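Long-range contacts in Asp/Glu-specific dipeptidyl-peptidase (Flavobacterium psychrophilum, PDB 5JXF), which removes dipeptides from the N-terminus of oligopeptides, with strict specificity for aspartate or glutamate at the P1 position: residues W229-H234 and D679-G684; K591-S596 and I652-T657; T607-A612 and G645-C650; G220-D225 and F623-K628. All blocks are in the same frame, centred on the assembly; numbering follows the deposited sequence.

Contact 1: W229-H234 and D679-G684. With ASP (aspartic acid), chain F; ARG (arginine), chain E.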
loop_
_atom_site.group_PDB
_atom_site.type_symbol
_atom_site.label_atom_id
_atom_site.label_comp_id
_atom_site.label_asym_id
_atom_site.label_seq_id
_atom_site.Cartn_x
_atom_site.Cartn_y
_atom_site.Cartn_z
ATOM N N TRP A 229 0.166 12.435 -4.826
ATOM C CA TRP A 229 0.475 11.661 -6.046
ATOM C C TRP A 229 -0.081 10.226 -6.028
ATOM O O TRP A 229 0.394 9.386 -6.769
ATOM C CB TRP A 229 1.985 11.578 -6.310
ATOM C CG TRP A 229 2.680 12.888 -6.341
ATOM C CD1 TRP A 229 3.415 13.446 -5.340
ATOM C CD2 TRP A 229 2.718 13.811 -7.432
ATOM N NE1 TRP A 229 3.910 14.661 -5.736
ATOM C CE2 TRP A 229 3.502 14.909 -7.018
ATOM C CE3 TRP A 229 2.173 13.813 -8.720
ATOM C CZ2 TRP A 229 3.736 16.020 -7.845
ATOM C CZ3 TRP A 229 2.418 14.917 -9.551
ATOM C CH2 TRP A 229 3.197 16.000 -9.106
ATOM N N VAL A 230 -1.088 9.956 -5.208
ATOM C CA VAL A 230 -1.580 8.584 -5.037
ATOM C C VAL A 230 -3.069 8.434 -5.365
ATOM O O VAL A 230 -3.885 9.252 -4.951
ATOM C CB VAL A 230 -1.346 8.090 -3.590
ATOM C CG1 VAL A 230 -2.196 6.862 -3.305
ATOM C CG2 VAL A 230 0.140 7.782 -3.343
ATOM N N TRP A 231 -3.396 7.423 -6.163
ATOM C CA TRP A 231 -4.760 6.948 -6.342
ATOM C C TRP A 231 -4.880 5.541 -5.690
ATOM O O TRP A 231 -3.933 4.757 -5.755
ATOM C CB TRP A 231 -5.117 6.860 -7.821
ATOM C CG TRP A 231 -6.519 6.387 -8.056
ATOM C CD1 TRP A 231 -6.917 5.141 -8.448
ATOM C CD2 TRP A 231 -7.707 7.164 -7.913
ATOM N NE1 TRP A 231 -8.286 5.094 -8.552
ATOM C CE2 TRP A 231 -8.795 6.323 -8.224
ATOM C CE3 TRP A 231 -7.957 8.492 -7.556
ATOM C CZ2 TRP A 231 -10.109 6.760 -8.165
ATOM C CZ3 TRP A 231 -9.262 8.919 -7.494
ATOM C CH2 TRP A 231 -10.323 8.059 -7.803
ATOM N N PRO A 232 -6.022 5.212 -5.061
ATOM C CA PRO A 232 -7.244 5.963 -4.744
ATOM C C PRO A 232 -6.989 7.171 -3.844
ATOM O O PRO A 232 -6.087 7.175 -3.001
ATOM C CB PRO A 232 -8.114 4.931 -4.032
ATOM C CG PRO A 232 -7.631 3.613 -4.563
ATOM C CD PRO A 232 -6.164 3.781 -4.714
ATOM N N ARG A 233 -7.768 8.218 -4.072
ATOM C CA ARG A 233 -7.621 9.457 -3.335
ATOM C C ARG A 233 -9.000 9.922 -2.901
ATOM O O ARG A 233 -9.970 9.810 -3.652
ATOM C CB ARG A 233 -6.939 10.542 -4.197
ATOM C CG ARG A 233 -6.844 11.917 -3.518
ATOM C CD ARG A 233 -5.496 12.086 -2.802
ATOM N NE ARG A 233 -4.501 12.050 -3.834
ATOM C CZ ARG A 233 -3.667 13.023 -4.149
ATOM N NH1 ARG A 233 -3.608 14.154 -3.461
ATOM N NH2 ARG A 233 -2.851 12.805 -5.143
ATOM N N HIS A 234 -9.079 10.474 -1.698
ATOM C CA HIS A 234 -10.346 10.927 -1.160
ATOM C C HIS A 234 -10.245 12.346 -0.625
ATOM O O HIS A 234 -10.796 12.647 0.436
ATOM C CB HIS A 234 -10.810 9.966 -0.057
ATOM C CG HIS A 234 -10.787 8.531 -0.475
ATOM N ND1 HIS A 234 -9.618 7.839 -0.671
ATOM C CD2 HIS A 234 -11.792 7.669 -0.762
ATOM C CE1 HIS A 234 -9.896 6.602 -1.049
ATOM N NE2 HIS A 234 -11.208 6.473 -1.111
ATOM N N ASP A 679 -4.225 16.460 -9.318
ATOM C CA ASP A 679 -3.035 15.642 -9.172
ATOM C C ASP A 679 -2.878 14.657 -10.309
ATOM O O ASP A 679 -3.702 14.623 -11.218
ATOM C CB ASP A 679 -3.082 14.863 -7.843
ATOM C CG ASP A 679 -1.712 14.742 -7.190
ATOM O OD1 ASP A 679 -0.699 15.007 -7.868
ATOM O OD2 ASP A 679 -1.645 14.377 -5.997
ATOM N N ARG A 680 -1.823 13.845 -10.230
ATOM C CA ARG A 680 -1.639 12.681 -11.092
ATOM C C ARG A 680 -1.433 11.463 -10.216
ATOM O O ARG A 680 -0.997 11.596 -9.074
ATOM C CB ARG A 680 -0.430 12.837 -12.007
ATOM C CG ARG A 680 -0.606 13.799 -13.183
ATOM C CD ARG A 680 0.725 14.012 -13.817
ATOM N NE ARG A 680 1.432 15.098 -13.151
ATOM C CZ ARG A 680 2.717 15.373 -13.330
ATOM N NH1 ARG A 680 3.442 14.603 -14.126
ATOM N NH2 ARG A 680 3.276 16.405 -12.702
ATOM N N VAL A 681 -1.703 10.282 -10.752
ATOM C CA VAL A 681 -1.509 9.052 -9.979
ATOM C C VAL A 681 -0.028 8.662 -9.945
ATOM O O VAL A 681 0.757 9.065 -10.817
ATOM C CB VAL A 681 -2.347 7.875 -10.543
ATOM C CG1 VAL A 681 -3.784 8.293 -10.699
ATOM C CG2 VAL A 681 -1.799 7.393 -11.874
ATOM N N TRP A 682 0.339 7.853 -8.946
ATOM C CA TRP A 682 1.746 7.502 -8.685
ATOM C C TRP A 682 2.479 6.998 -9.912
ATOM O O TRP A 682 3.582 7.440 -10.221
ATOM C CB TRP A 682 1.837 6.452 -7.577
ATOM C CG TRP A 682 3.233 6.148 -7.154
ATOM C CD1 TRP A 682 3.868 4.934 -7.211
ATOM C CD2 TRP A 682 4.181 7.071 -6.602
ATOM N NE1 TRP A 682 5.148 5.052 -6.735
ATOM C CE2 TRP A 682 5.368 6.350 -6.350
ATOM C CE3 TRP A 682 4.137 8.438 -6.290
ATOM C CZ2 TRP A 682 6.508 6.948 -5.802
ATOM C CZ3 TRP A 682 5.275 9.033 -5.751
ATOM C CH2 TRP A 682 6.439 8.289 -5.508
ATOM N N GLU A 683 1.837 6.085 -10.620
ATOM C CA GLU A 683 2.429 5.448 -11.779
ATOM C C GLU A 683 2.733 6.395 -12.931
ATOM O O GLU A 683 3.530 6.067 -13.805
ATOM C CB GLU A 683 1.504 4.328 -12.261
ATOM C CG GLU A 683 1.466 3.110 -11.304
ATOM C CD GLU A 683 0.727 3.390 -10.000
ATOM O OE1 GLU A 683 -0.136 4.309 -9.971
ATOM O OE2 GLU A 683 1.008 2.692 -9.006
ATOM N N GLY A 684 2.095 7.567 -12.948
ATOM C CA GLY A 684 2.280 8.472 -14.052
ATOM C C GLY A 684 3.008 9.737 -13.659
ATOM O O GLY A 684 2.908 10.759 -14.343
HETATM N N ASP F . -0.381 18.970 -8.370
HETATM C CA ASP F . 0.137 19.548 -9.615
HETATM C C ASP F . 0.007 21.057 -9.715
HETATM O O ASP F . -0.372 21.590 -10.762
HETATM C CB ASP F . -0.547 18.893 -10.829
HETATM C CG ASP F . 0.128 17.597 -11.264
HETATM O OD1 ASP F . 1.312 17.406 -10.941
HETATM O OD2 ASP F . -0.522 16.773 -11.947
HETATM N N ARG E . 0.496 16.772 -5.879
HETATM C CA ARG E . -0.223 18.014 -6.124
HETATM C C ARG E . 0.411 18.712 -7.333
HETATM O O ARG E . 1.608 18.981 -7.332
HETATM C CB ARG E . -0.197 18.914 -4.883
HETATM C CG ARG E . -0.939 18.340 -3.666
HETATM C CD ARG E . -0.793 19.239 -2.436
HETATM N NE ARG E . 0.607 19.429 -2.068
HETATM C CZ ARG E . 1.267 18.662 -1.196
HETATM N NH1 ARG E . 0.649 17.650 -0.587
HETATM N NH2 ARG E . 2.548 18.908 -0.923
#

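Contact 2: K591-S596 and I652-T657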
loop_
_atom_site.group_PDB
_atom_site.type_symbol
_atom_site.label_atom_id
_atom_site.label_comp_id
_atom_site.label_asym_id
_atom_site.label_seq_id
_atom_site.Cartn_x
_atom_site.Cartn_y
_atom_site.Cartn_z
ATOM N N LYS A 591 -11.047 10.352 -21.169
ATOM C CA LYS A 591 -12.234 9.784 -20.566
ATOM C C LYS A 591 -11.987 9.306 -19.140
ATOM O O LYS A 591 -10.860 9.010 -18.757
ATOM C CB LYS A 591 -12.749 8.631 -21.435
ATOM C CG LYS A 591 -11.746 7.502 -21.555
ATOM C CD LYS A 591 -11.971 6.668 -22.800
ATOM C CE LYS A 591 -13.240 5.857 -22.712
ATOM N NZ LYS A 591 -13.596 5.251 -24.019
ATOM N N VAL A 592 -13.062 9.260 -18.360
ATOM C CA VAL A 592 -13.037 8.664 -17.043
ATOM C C VAL A 592 -12.667 7.169 -17.196
ATOM O O VAL A 592 -13.389 6.397 -17.824
ATOM C CB VAL A 592 -14.402 8.839 -16.331
ATOM C CG1 VAL A 592 -14.379 8.187 -14.974
ATOM C CG2 VAL A 592 -14.771 10.328 -16.207
ATOM N N LYS A 593 -11.518 6.781 -16.652
ATOM C CA LYS A 593 -10.984 5.445 -16.870
ATOM C C LYS A 593 -10.067 5.037 -15.726
ATOM O O LYS A 593 -9.137 5.771 -15.389
ATOM C CB LYS A 593 -10.204 5.375 -18.191
ATOM C CG LYS A 593 -9.971 3.953 -18.712
ATOM C CD LYS A 593 -11.317 3.253 -18.783
ATOM C CE LYS A 593 -11.387 2.188 -19.837
ATOM N NZ LYS A 593 -12.830 1.914 -20.119
ATOM N N GLY A 594 -10.300 3.861 -15.150
ATOM C CA GLY A 594 -9.381 3.321 -14.158
ATOM C C GLY A 594 -8.095 2.833 -14.791
ATOM O O GLY A 594 -7.816 3.127 -15.957
ATOM N N TYR A 595 -7.306 2.072 -14.022
ATOM C CA TYR A 595 -6.083 1.450 -14.538
ATOM C C TYR A 595 -5.561 0.331 -13.621
ATOM O O TYR A 595 -6.068 0.126 -12.519
ATOM C CB TYR A 595 -4.986 2.493 -14.734
ATOM C CG TYR A 595 -4.380 3.011 -13.442
ATOM C CD1 TYR A 595 -5.081 3.883 -12.614
ATOM C CD2 TYR A 595 -3.097 2.650 -13.063
ATOM C CE1 TYR A 595 -4.516 4.370 -11.430
ATOM C CE2 TYR A 595 -2.530 3.134 -11.891
ATOM C CZ TYR A 595 -3.249 3.997 -11.086
ATOM O OH TYR A 595 -2.672 4.456 -9.924
ATOM N N SER A 596 -4.538 -0.374 -14.101
ATOM C CA SER A 596 -3.923 -1.483 -13.373
ATOM C C SER A 596 -2.459 -1.213 -13.056
ATOM O O SER A 596 -1.604 -1.237 -13.942
ATOM C CB SER A 596 -4.032 -2.771 -14.170
ATOM O OG SER A 596 -3.278 -3.789 -13.524
ATOM N N ILE A 652 -10.799 9.799 -11.882
ATOM C CA ILE A 652 -9.580 9.880 -12.675
ATOM C C ILE A 652 -9.875 9.640 -14.149
ATOM O O ILE A 652 -10.815 8.928 -14.481
ATOM C CB ILE A 652 -8.500 8.844 -12.228
ATOM C CG1 ILE A 652 -9.113 7.449 -12.021
ATOM C CG2 ILE A 652 -7.838 9.286 -10.950
ATOM C CD1 ILE A 652 -8.035 6.307 -11.784
ATOM N N GLY A 653 -9.057 10.224 -15.017
ATOM C CA GLY A 653 -9.185 10.014 -16.442
ATOM C C GLY A 653 -7.875 10.003 -17.201
ATOM O O GLY A 653 -6.795 10.174 -16.639
ATOM N N THR A 654 -7.977 9.799 -18.506
ATOM C CA THR A 654 -6.818 9.722 -19.361
ATOM C C THR A 654 -6.368 11.098 -19.891
ATOM O O THR A 654 -5.762 11.182 -20.943
ATOM C CB THR A 654 -7.093 8.800 -20.552
ATOM O OG1 THR A 654 -8.220 9.292 -21.287
ATOM C CG2 THR A 654 -7.406 7.386 -20.052
ATOM N N ASN A 655 -6.651 12.163 -19.156
ATOM C CA ASN A 655 -6.182 13.486 -19.564
ATOM C C ASN A 655 -4.713 13.681 -19.208
ATOM O O ASN A 655 -4.262 13.283 -18.146
ATOM C CB ASN A 655 -7.018 14.588 -18.909
ATOM C CG ASN A 655 -8.497 14.393 -19.099
ATOM O OD1 ASN A 655 -9.034 14.658 -20.170
ATOM N ND2 ASN A 655 -9.179 13.960 -18.043
ATOM N N HIS A 656 -3.968 14.318 -20.099
ATOM C CA HIS A 656 -2.552 14.542 -19.875
ATOM C C HIS A 656 -2.341 15.896 -19.219
ATOM O O HIS A 656 -2.571 16.932 -19.841
ATOM C CB HIS A 656 -1.792 14.457 -21.203
ATOM C CG HIS A 656 -0.299 14.473 -21.060
ATOM N ND1 HIS A 656 0.552 14.569 -22.144
ATOM C CD2 HIS A 656 0.498 14.411 -19.966
ATOM C CE1 HIS A 656 1.802 14.566 -21.723
ATOM N NE2 HIS A 656 1.798 14.476 -20.405
ATOM N N THR A 657 -1.888 15.880 -17.970
ATOM C CA THR A 657 -1.651 17.090 -17.186
ATOM C C THR A 657 -0.251 17.150 -16.598
ATOM O O THR A 657 0.500 16.181 -16.673
ATOM C CB THR A 657 -2.653 17.203 -16.016
ATOM O OG1 THR A 657 -2.604 16.001 -15.243
ATOM C CG2 THR A 657 -4.075 17.411 -16.527
#

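Contact 3: T607-A612 and G645-C650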
loop_
_atom_site.group_PDB
_atom_site.type_symbol
_atom_site.label_atom_id
_atom_site.label_comp_id
_atom_site.label_asym_id
_atom_site.label_seq_id
_atom_site.Cartn_x
_atom_site.Cartn_y
_atom_site.Cartn_z
ATOM N N THR A 607 -13.949 7.336 -6.511
ATOM C CA THR A 607 -13.893 7.063 -5.072
ATOM C C THR A 607 -15.135 7.631 -4.368
ATOM O O THR A 607 -15.840 8.470 -4.925
ATOM C CB THR A 607 -12.624 7.665 -4.391
ATOM O OG1 THR A 607 -12.457 9.034 -4.792
ATOM C CG2 THR A 607 -11.357 6.879 -4.719
ATOM N N TYR A 608 -15.374 7.184 -3.136
ATOM C CA TYR A 608 -16.531 7.604 -2.337
ATOM C C TYR A 608 -16.132 7.957 -0.897
ATOM O O TYR A 608 -15.054 7.593 -0.444
ATOM C CB TYR A 608 -17.625 6.505 -2.349
ATOM C CG TYR A 608 -18.107 6.224 -3.758
ATOM C CD1 TYR A 608 -17.415 5.351 -4.588
ATOM C CD2 TYR A 608 -19.211 6.889 -4.281
ATOM C CE1 TYR A 608 -17.823 5.134 -5.895
ATOM C CE2 TYR A 608 -19.635 6.670 -5.587
ATOM C CZ TYR A 608 -18.939 5.794 -6.387
ATOM O OH TYR A 608 -19.354 5.565 -7.679
ATOM N N LEU A 609 -17.000 8.670 -0.187
ATOM C CA LEU A 609 -16.684 9.147 1.154
ATOM C C LEU A 609 -16.433 8.005 2.138
ATOM O O LEU A 609 -15.709 8.162 3.132
ATOM C CB LEU A 609 -17.810 10.028 1.676
ATOM C CG LEU A 609 -17.608 10.718 3.025
ATOM C CD1 LEU A 609 -16.312 11.486 3.052
ATOM C CD2 LEU A 609 -18.790 11.644 3.342
ATOM N N ASP A 610 -17.022 6.849 1.878
ATOM C CA ASP A 610 -16.797 5.740 2.809
ATOM C C ASP A 610 -15.344 5.266 2.659
ATOM O O ASP A 610 -14.754 4.720 3.587
ATOM C CB ASP A 610 -17.838 4.613 2.606
ATOM C CG ASP A 610 -17.654 3.837 1.317
ATOM O OD1 ASP A 610 -16.945 4.314 0.407
ATOM O OD2 ASP A 610 -18.232 2.732 1.213
ATOM N N GLY A 611 -14.750 5.536 1.503
ATOM C CA GLY A 611 -13.334 5.292 1.294
ATOM C C GLY A 611 -12.464 6.215 2.124
ATOM O O GLY A 611 -11.379 5.851 2.575
ATOM N N ALA A 612 -12.945 7.423 2.341
ATOM C CA ALA A 612 -12.259 8.362 3.219
ATOM C C ALA A 612 -12.365 7.874 4.661
ATOM O O ALA A 612 -11.416 7.975 5.442
ATOM C CB ALA A 612 -12.856 9.760 3.079
ATOM N N GLY A 645 -27.360 6.953 -2.311
ATOM C CA GLY A 645 -26.902 6.820 -0.930
ATOM C C GLY A 645 -25.397 6.899 -0.703
ATOM O O GLY A 645 -24.932 6.743 0.428
ATOM N N LYS A 646 -24.637 7.149 -1.771
ATOM C CA LYS A 646 -23.186 7.282 -1.690
ATOM C C LYS A 646 -22.738 8.694 -2.127
ATOM O O LYS A 646 -23.404 9.312 -2.945
ATOM C CB LYS A 646 -22.516 6.221 -2.561
ATOM C CG LYS A 646 -23.079 4.812 -2.351
ATOM C CD LYS A 646 -22.323 3.765 -3.167
ATOM C CE LYS A 646 -20.840 3.798 -2.870
ATOM N NZ LYS A 646 -20.578 3.968 -1.412
ATOM N N LEU A 647 -21.635 9.195 -1.570
ATOM C CA LEU A 647 -21.112 10.506 -1.957
ATOM C C LEU A 647 -19.812 10.356 -2.732
ATOM O O LEU A 647 -18.773 10.000 -2.162
ATOM C CB LEU A 647 -20.876 11.386 -0.737
ATOM C CG LEU A 647 -20.609 12.857 -1.036
ATOM C CD1 LEU A 647 -21.896 13.550 -1.498
ATOM C CD2 LEU A 647 -20.028 13.542 0.187
ATOM N N PRO A 648 -19.867 10.592 -4.039
ATOM C CA PRO A 648 -18.653 10.596 -4.852
ATOM C C PRO A 648 -17.663 11.604 -4.291
ATOM O O PRO A 648 -18.058 12.614 -3.706
ATOM C CB PRO A 648 -19.157 11.016 -6.230
ATOM C CG PRO A 648 -20.593 10.612 -6.226
ATOM C CD PRO A 648 -21.069 10.861 -4.838
ATOM N N VAL A 649 -16.379 11.328 -4.426
ATOM C CA VAL A 649 -15.411 12.251 -3.882
ATOM C C VAL A 649 -14.385 12.646 -4.949
ATOM O O VAL A 649 -14.162 13.829 -5.167
ATOM C CB VAL A 649 -14.736 11.658 -2.636
ATOM C CG1 VAL A 649 -13.568 12.498 -2.209
ATOM C CG2 VAL A 649 -15.734 11.575 -1.509
ATOM N N CYS A 650 -13.767 11.663 -5.603
ATOM C CA CYS A 650 -12.769 11.923 -6.642
ATOM C C CYS A 650 -12.986 10.981 -7.808
ATOM O O CYS A 650 -13.663 9.954 -7.670
ATOM C CB CYS A 650 -11.330 11.743 -6.121
ATOM S SG CYS A 650 -10.835 12.777 -4.725
#

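Contact 4: G220-D225 and F623-K628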
loop_
_atom_site.group_PDB
_atom_site.type_symbol
_atom_site.label_atom_id
_atom_site.label_comp_id
_atom_site.label_asym_id
_atom_site.label_seq_id
_atom_site.Cartn_x
_atom_site.Cartn_y
_atom_site.Cartn_z
ATOM N N GLY A 220 -9.112 19.599 2.694
ATOM C CA GLY A 220 -8.314 20.201 1.619
ATOM C C GLY A 220 -7.088 19.403 1.195
ATOM O O GLY A 220 -6.732 19.359 0.013
ATOM N N LYS A 221 -6.414 18.778 2.160
ATOM C CA LYS A 221 -5.312 17.885 1.826
ATOM C C LYS A 221 -5.370 16.614 2.679
ATOM O O LYS A 221 -4.378 16.198 3.274
ATOM C CB LYS A 221 -3.971 18.604 1.987
ATOM C CG LYS A 221 -3.833 19.446 3.242
ATOM C CD LYS A 221 -2.646 20.398 3.128
ATOM C CE LYS A 221 -1.381 19.657 2.725
ATOM N NZ LYS A 221 -0.152 20.466 2.939
ATOM N N PHE A 222 -6.551 16.005 2.720
ATOM C CA PHE A 222 -6.737 14.717 3.378
ATOM C C PHE A 222 -5.664 13.725 2.976
ATOM O O PHE A 222 -5.525 13.401 1.802
ATOM C CB PHE A 222 -8.120 14.138 3.053
ATOM C CG PHE A 222 -8.443 12.866 3.834
ATOM C CD1 PHE A 222 -8.426 12.866 5.221
ATOM C CD2 PHE A 222 -8.755 11.686 3.182
ATOM C CE1 PHE A 222 -8.730 11.694 5.957
ATOM C CE2 PHE A 222 -9.072 10.534 3.904
ATOM C CZ PHE A 222 -9.052 10.543 5.294
ATOM N N GLY A 223 -4.896 13.248 3.951
ATOM C CA GLY A 223 -3.821 12.312 3.662
ATOM C C GLY A 223 -2.463 12.963 3.457
ATOM O O GLY A 223 -1.440 12.272 3.416
ATOM N N SER A 224 -2.460 14.290 3.339
ATOM C CA SER A 224 -1.233 15.078 3.181
ATOM C C SER A 224 -0.242 14.417 2.232
ATOM O O SER A 224 -0.565 14.118 1.078
ATOM C CB SER A 224 -0.559 15.308 4.541
ATOM O OG SER A 224 -1.173 16.361 5.266
ATOM N N ASP A 225 0.953 14.147 2.745
ATOM C CA ASP A 225 2.015 13.612 1.920
ATOM C C ASP A 225 1.922 12.102 1.696
ATOM O O ASP A 225 2.440 11.591 0.700
ATOM C CB ASP A 225 3.358 13.989 2.525
ATOM C CG ASP A 225 3.566 15.496 2.559
ATOM O OD1 ASP A 225 2.696 16.239 2.031
ATOM O OD2 ASP A 225 4.597 15.940 3.106
ATOM N N PHE A 623 -4.591 11.895 8.569
ATOM C CA PHE A 623 -5.872 11.273 8.238
ATOM C C PHE A 623 -6.976 11.479 9.270
ATOM O O PHE A 623 -7.952 10.726 9.275
ATOM C CB PHE A 623 -5.699 9.767 8.020
ATOM C CG PHE A 623 -4.806 9.410 6.867
ATOM C CD1 PHE A 623 -5.307 9.333 5.574
ATOM C CD2 PHE A 623 -3.466 9.134 7.076
ATOM C CE1 PHE A 623 -4.483 8.988 4.499
ATOM C CE2 PHE A 623 -2.632 8.786 6.008
ATOM C CZ PHE A 623 -3.151 8.721 4.713
ATOM N N ASP A 624 -6.848 12.478 10.137
ATOM C CA ASP A 624 -7.982 12.852 10.987
ATOM C C ASP A 624 -9.098 13.430 10.104
ATOM O O ASP A 624 -8.827 13.948 9.025
ATOM C CB ASP A 624 -7.545 13.855 12.060
ATOM C CG ASP A 624 -8.602 14.092 13.122
ATOM O OD1 ASP A 624 -9.616 13.356 13.163
ATOM O OD2 ASP A 624 -8.400 15.010 13.942
ATOM N N VAL A 625 -10.347 13.300 10.545
ATOM C CA VAL A 625 -11.499 13.832 9.817
ATOM C C VAL A 625 -12.226 14.822 10.713
ATOM O O VAL A 625 -12.316 14.598 11.911
ATOM C CB VAL A 625 -12.482 12.711 9.371
ATOM C CG1 VAL A 625 -13.706 13.302 8.682
ATOM C CG2 VAL A 625 -11.795 11.726 8.446
ATOM N N PRO A 626 -12.703 15.946 10.151
ATOM C CA PRO A 626 -13.517 16.861 10.957
ATOM C C PRO A 626 -14.768 16.191 11.512
ATOM O O PRO A 626 -15.253 15.199 10.952
ATOM C CB PRO A 626 -13.892 17.962 9.966
ATOM C CG PRO A 626 -12.798 17.960 8.982
ATOM C CD PRO A 626 -12.383 16.521 8.833
ATOM N N LYS A 627 -15.290 16.755 12.598
ATOM C CA LYS A 627 -16.392 16.142 13.327
ATOM C C LYS A 627 -17.667 16.220 12.488
ATOM O O LYS A 627 -18.413 15.242 12.396
ATOM C CB LYS A 627 -16.577 16.819 14.694
ATOM C CG LYS A 627 -17.865 16.456 15.420
ATOM C CD LYS A 627 -17.965 14.942 15.563
ATOM C CE LYS A 627 -19.369 14.421 15.366
ATOM N NZ LYS A 627 -19.429 12.944 15.039
ATOM N N LYS A 628 -17.888 17.372 11.854
ATOM C CA LYS A 628 -19.100 17.616 11.072
ATOM C C LYS A 628 -19.211 16.673 9.869
ATOM O O LYS A 628 -20.301 16.256 9.491
ATOM C CB LYS A 628 -19.131 19.088 10.615
ATOM C CG LYS A 628 -20.258 19.482 9.657
ATOM C CD LYS A 628 -21.615 19.313 10.288
ATOM C CE LYS A 628 -22.756 19.578 9.313
ATOM N NZ LYS A 628 -22.990 21.018 9.056
#

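Contact 1: W229-H234 and D679-G684
The dipeptide-binding site of this S46 serine peptidase is walled where Trp229 meets Asp679 and Arg680, the residues that end strand 673-680, with the Arg-Asp dipeptide bound against all three. Asp679 divides its carboxylate between the bound dipeptide and the protein. Asp679 OD1 accepts a hydrogen bond from N of the bound arginine (2.9 Å), while Asp679 OD2 accepts one from Trp229 N, with an N-H...O angle of 149°. The place of OD2 is less sure, because the model sets it too near Arg233 NH2, and the salt bridge between those two side chains is therefore doubtful in its geometry. Arg233 is steadied independently by its NE, bonded to Val230 O at 3.1 Å in the carbonyl plane.

The Trp229 indole carries Asp679 OD1 over the rim of one face and the bound arginine N above the centre of that face, at a height of 3.7 Å; its NE1 is bonded to Asn343 O. A bend at chi3 (-87°) turns the Arg680 guanidinium so that NE reaches OD2 of the bound aspartate at 2.8 Å and NH2 reaches its OD1 at 2.8 Å, a two-pronged grip consistent with the role in acidic P1 recognition inferred from relatives. That guanidinium stands nearly upright to the indole, planes 80° apart, with Trp229 CZ3 over its face, 3.6 Å from Arg680 NH2.

Contact 2: K591-S596 and I652-T657
Val592 and Gly653 form a single beta bridge, CA atoms 4.1 Å apart, where the connection between strands 586-591 and 595-598 passes the end of strand 648-653. Here the packing is close and made largely of backbone. Lys593 N donates to Ile652 O at 3.1 Å, and Lys591 O receives Thr654 N at 3.0 Å. Thr654 OG1, set between its own backbone N and carbonyl carbon (chi1 58°), accepts from Lys591 N at 3.0 Å, with an N-H...O angle of 153°. Gly653 CA also lies 3.0 Å from Lys591 O, and a beta carbon at this position would collide with that oxygen. On the buried flank Ile652 CD1 meets the edge of the Tyr595 ring, 3.9 Å from Tyr595 CD1 and near the ring plane, while Tyr595 OH is taken by Glu683.

The other flank is looser and partly open to solvent. Thr654 CG2 touches Lys593 CB at 3.9 Å, but the rest of that lysine leads away to a salt bridge with Asp277. The chemistry implies that Thr654 has a two-bond grip on Lys591, one by its backbone N and one by its hydroxyl, which probably fixes where the chain leaves strand 648-653.

Contact 3: T607-A612 and G645-C650
Thr607 N donates to Cys650 O at 2.9 Å, joining neighbouring antiparallel strands 601-608 and 648-653 in the eight-stranded antiparallel sheet. In return Thr607 O takes Val649 N, which stands well above the carbonyl plane. Thr607 OG1 receives only a weak bond from Cys650 N; its stronger partner is the carbonyl of Arg233. Tyr608 follows, facing Pro648 in a non-hydrogen-bonded pair with CA atoms 4.5 Å apart. Lys646 crosses its ring at about a right angle, CE lying 3.9 Å from the Tyr608 ring centroid and 18° off the normal, a CH-pi contact, while Pro648 CG approaches Tyr608 CE2 at 4.1 Å. With an alanine here, the Lys646 chain would probably lose the surface it lies on and be freer to swing away from Asp610.

Beyond Tyr608 the chain leads into helix 609-615, yet Leu609 N still bonds Leu647 O, in the carbonyl plane at 3.0 Å. Leu609 CD2 runs beside Leu647 CD2 at 3.9 Å, and Val649 CG2 presses toward the Leu609 backbone. Asp610 OD2 ends the walk, 3.7 Å from Lys646 NZ in a long salt bridge. The chemistry implies that backbone pairing fixes the strand, while the charge pair adds a weaker tie on the partly exposed side.

Contact 4: G220-D225 and F623-K628
Gly223 CA and Phe623 CA, 5.1 Å apart, mark the nearest approach of two backbones that meet as loops. Residues 221-224 form a type II beta turn just after helix 217-220, closed by Ser224 N to Lys221 O at 2.7 Å. Gly223 occupies the positive-phi position of the turn (phi 94°), where a side chain would be jammed against the preceding carbonyl and would also press on the Phe623 ring. The 623-628 chain runs from a loop toward helix 627-635, with Pro626 at its N-cap.

The two phenylalanine rings then meet edge to face. Phe623 presents its edge to the face of Phe222, a T-shaped pair with centroids 5.6 Å apart and planes at 88°; Phe623 CD1 comes 3.9 Å from Phe222 CZ, toward the rim of that face. Gly223 CA in turn sits over a face of Phe623, 3.9 Å from its centroid, as a CH-pi contact. Phe222 CG lies anti to the backbone N (chi1 -174°), which carries Phe222 CE1 to within 3.5 Å of Phe623 O and 3.9 Å of Val625 CG2. A leucine in place of Phe222 would probably leave the Phe623 edge without its aromatic face and weaken the packing on Val625. Across these segments the adhesion is dispersion and weak ring electrostatics; directional bonding comes from neighbours, such as the backbone pairing of Gly223 with Glu622.

Overall arrangement
All four contacts are largely buried, and contact 1 lies nearest the centre of the chain. Contacts 2 and 3 share strand 648-653 and rest on backbone pairing, one at each end of that strand; contact 1 reaches the same sheet through strand 673-680 but works with charged and aromatic side chains around the bound dipeptide. Contact 4 relies on ring packing between loops. Contact 1 touches all three others: Glu683 probably bonds Tyr595 of contact 2, Arg233 O meets Thr607 of contact 3, and His234 O packs on Phe222 of contact 4. Contacts 3 and 4 also pack together. Lysines are among the partly exposed residues at the margins of contacts 2 and 3, while contacts 1 and 3 also touch the second subunit.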